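Long-range contact in chaperone CupB2 (Pseudomonas aeruginosa, PDB 3Q48), which probably acts as a periplasmic chaperone in the folding and assembly of fimbrial subunits: residues W63-Q69 with R137-L142. Residues are numbered along the deposited sequence; the frame is centred on the assembly and turned at random.
Sequences WIDDGRQ and RSRFKL
Asp-65 OD1 is gripped by two donors, Arg-139 NH2 on its syn lone pair at 3.1 Å and the backbone N of Gly-67 on its anti lone pair at 2.8 Å. The second bond closes an Asx turn where the strand ends and the chain curls over toward Gln-69. The other oxygen, OD2, takes Arg-139 NH1 at 2.7 Å, again through its syn lone pair, with an N-H...O angle of 162°. Carboxylate and guanidinium thus meet end-on, nearly coplanar, in a two-pronged salt bridge. Arg-139 reaches it with a chain extended from CG to NE, CG standing anti to the backbone N (chi1 -158°). The Gln-69 amide lies flat over one face of this guanidinium, the planes 5° apart and CD 3.4 Å from Arg-139 CZ; this is stacking, not hydrogen bonding. Arg-137 bends at chi2 and slips its guanidinium between two neighbours: Gln-69 OE1 over one face, 3.5 Å from Arg-137 NH2, and the six-membered ring of Trp-63, inclined to it, over the other, with CZ2 3.6 Å from the same nitrogen. Asn-117, on the intervening strand 112-121, ties the cluster together: its OD1 accepts from both Arg-137 NH2 and Arg-139 NH1, while its ND2 donates to Asp-65 OD2. Trp-115 adds a cation-pi contact to Arg-139. On the buried side, Ile-64 CD1 meets Leu-142 CD1 at 4.1 Å; Ile-64 also packs on Phe-80 and Val-82 of strand 80-89, and Leu-142 on Val-37 and Phe-39 of strand 36-40. Side chains from strands 58-65 and 136-145 therefore meet across strand 112-121, which pairs antiparallel with both, within the immunoglobulin-like N-terminal domain of a PapD-type pilus chaperone.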
loop_
_atom_site.group_PDB
_atom_site.type_symbol
_atom_site.label_atom_id
_atom_site.label_comp_id
_atom_site.label_asym_id
_atom_site.label_seq_id
_atom_site.Cartn_x
_atom_site.Cartn_y
_atom_site.Cartn_z
ATOM N N TRP A 63 13.921 4.326 4.898
ATOM C CA TRP A 63 13.877 3.355 6.000
ATOM C C TRP A 63 12.510 2.707 5.990
ATOM O O TRP A 63 11.526 3.327 5.536
ATOM C CB TRP A 63 14.180 4.007 7.388
ATOM C CG TRP A 63 13.083 4.793 8.032
ATOM C CD1 TRP A 63 12.192 4.341 8.958
ATOM C CD2 TRP A 63 12.765 6.177 7.825
ATOM N NE1 TRP A 63 11.343 5.352 9.351
ATOM C CE2 TRP A 63 11.662 6.485 8.665
ATOM C CE3 TRP A 63 13.294 7.185 6.998
ATOM C CZ2 TRP A 63 11.065 7.735 8.692
ATOM C CZ3 TRP A 63 12.710 8.447 7.029
ATOM C CH2 TRP A 63 11.602 8.713 7.882
ATOM N N ILE A 64 12.450 1.491 6.536
ATOM C CA ILE A 64 11.231 0.710 6.620
ATOM C C ILE A 64 10.744 0.519 8.038
ATOM O O ILE A 64 11.535 0.216 8.945
ATOM C CB ILE A 64 11.430 -0.659 5.916
ATOM C CG1 ILE A 64 11.500 -0.429 4.386
ATOM C CG2 ILE A 64 10.299 -1.593 6.208
ATOM C CD1 ILE A 64 12.425 -1.278 3.772
ATOM N N ASP A 65 9.443 0.703 8.237
ATOM C CA ASP A 65 8.860 0.350 9.510
ATOM C C ASP A 65 7.692 -0.644 9.355
ATOM O O ASP A 65 7.375 -1.024 8.244
ATOM C CB ASP A 65 8.549 1.602 10.342
ATOM C CG ASP A 65 7.351 2.373 9.841
ATOM O OD1 ASP A 65 6.229 1.829 9.855
ATOM O OD2 ASP A 65 7.528 3.551 9.486
ATOM N N ASP A 66 7.110 -1.108 10.458
ATOM C CA ASP A 66 6.086 -2.157 10.396
ATOM C C ASP A 66 4.744 -1.596 10.773
ATOM O O ASP A 66 3.847 -2.358 11.078
ATOM C CB ASP A 66 6.424 -3.317 11.338
ATOM C CG ASP A 66 6.466 -2.877 12.827
ATOM O OD1 ASP A 66 6.217 -1.675 13.121
ATOM O OD2 ASP A 66 6.756 -3.725 13.700
ATOM N N GLY A 67 4.636 -0.268 10.777
ATOM C CA GLY A 67 3.388 0.495 11.030
ATOM C C GLY A 67 3.497 1.471 12.202
ATOM O O GLY A 67 2.765 2.462 12.279
ATOM N N ARG A 68 4.391 1.167 13.142
ATOM C CA ARG A 68 4.760 2.078 14.229
ATOM C C ARG A 68 5.685 3.188 13.700
ATOM O O ARG A 68 6.799 2.901 13.237
ATOM C CB ARG A 68 5.486 1.299 15.319
ATOM C CG ARG A 68 4.785 0.075 15.758
ATOM C CD ARG A 68 5.207 -0.296 17.171
ATOM N NE ARG A 68 6.188 -1.389 17.233
ATOM C CZ ARG A 68 6.807 -1.778 18.360
ATOM N NH1 ARG A 68 6.570 -1.155 19.520
ATOM N NH2 ARG A 68 7.685 -2.782 18.339
ATOM N N GLN A 69 5.232 4.441 13.772
ATOM C CA GLN A 69 6.002 5.607 13.274
ATOM C C GLN A 69 6.483 6.443 14.422
ATOM O O GLN A 69 6.994 7.557 14.241
ATOM C CB GLN A 69 5.111 6.534 12.476
ATOM C CG GLN A 69 4.233 5.858 11.480
ATOM C CD GLN A 69 3.621 6.881 10.608
ATOM O OE1 GLN A 69 4.286 7.870 10.274
ATOM N NE2 GLN A 69 2.356 6.699 10.243
ATOM N N ARG A 137 8.101 14.410 3.759
ATOM C CA ARG A 137 8.188 12.978 4.072
ATOM C C ARG A 137 7.137 12.152 3.400
ATOM O O ARG A 137 5.957 12.422 3.594
ATOM C CB ARG A 137 8.023 12.742 5.557
ATOM C CG ARG A 137 8.156 11.277 5.925
ATOM C CD ARG A 137 6.988 10.842 6.763
ATOM N NE ARG A 137 7.234 9.526 7.349
ATOM C CZ ARG A 137 7.318 9.303 8.657
ATOM N NH1 ARG A 137 7.174 10.301 9.500
ATOM N NH2 ARG A 137 7.541 8.079 9.122
ATOM N N SER A 138 7.549 11.115 2.663
ATOM C CA SER A 138 6.628 10.199 1.973
ATOM C C SER A 138 6.568 8.800 2.565
ATOM O O SER A 138 7.550 8.303 3.104
ATOM C CB SER A 138 7.006 10.084 0.519
ATOM O OG SER A 138 6.237 11.004 -0.193
ATOM N N ARG A 139 5.409 8.162 2.404
ATOM C CA ARG A 139 5.128 6.894 3.060
ATOM C C ARG A 139 4.392 5.916 2.146
ATOM O O ARG A 139 3.215 6.137 1.886
ATOM C CB ARG A 139 4.302 7.188 4.296
ATOM C CG ARG A 139 4.374 6.094 5.327
ATOM C CD ARG A 139 3.852 6.526 6.657
ATOM N NE ARG A 139 3.472 5.327 7.377
ATOM C CZ ARG A 139 4.295 4.629 8.152
ATOM N NH1 ARG A 139 5.566 5.010 8.329
ATOM N NH2 ARG A 139 3.835 3.562 8.776
ATOM N N PHE A 140 5.081 4.850 1.678
ATOM C CA PHE A 140 4.572 3.798 0.710
ATOM C C PHE A 140 4.325 2.386 1.302
ATOM O O PHE A 140 5.094 1.896 2.122
ATOM C CB PHE A 140 5.536 3.650 -0.496
ATOM C CG PHE A 140 5.918 4.965 -1.086
ATOM C CD1 PHE A 140 5.118 5.548 -2.074
ATOM C CD2 PHE A 140 7.003 5.694 -0.561
ATOM C CE1 PHE A 140 5.425 6.843 -2.580
ATOM C CE2 PHE A 140 7.313 6.947 -1.048
ATOM C CZ PHE A 140 6.537 7.534 -2.064
ATOM N N LYS A 141 3.264 1.722 0.864
ATOM C CA LYS A 141 2.991 0.409 1.346
ATOM C C LYS A 141 4.012 -0.533 0.771
ATOM O O LYS A 141 4.319 -0.463 -0.440
ATOM C CB LYS A 141 1.597 -0.030 0.924
ATOM C CG LYS A 141 0.538 0.669 1.664
ATOM C CD LYS A 141 -0.830 0.445 1.017
ATOM C CE LYS A 141 -1.786 1.511 1.628
ATOM N NZ LYS A 141 -3.149 1.532 1.019
ATOM N N LEU A 142 4.520 -1.428 1.621
ATOM C CA LEU A 142 5.330 -2.559 1.148
ATOM C C LEU A 142 4.602 -3.887 1.444
ATOM O O LEU A 142 4.282 -4.210 2.583
ATOM C CB LEU A 142 6.726 -2.517 1.765
ATOM C CG LEU A 142 7.932 -3.250 1.120
ATOM C CD1 LEU A 142 9.203 -2.842 1.824
ATOM C CD2 LEU A 142 7.837 -4.739 1.219
#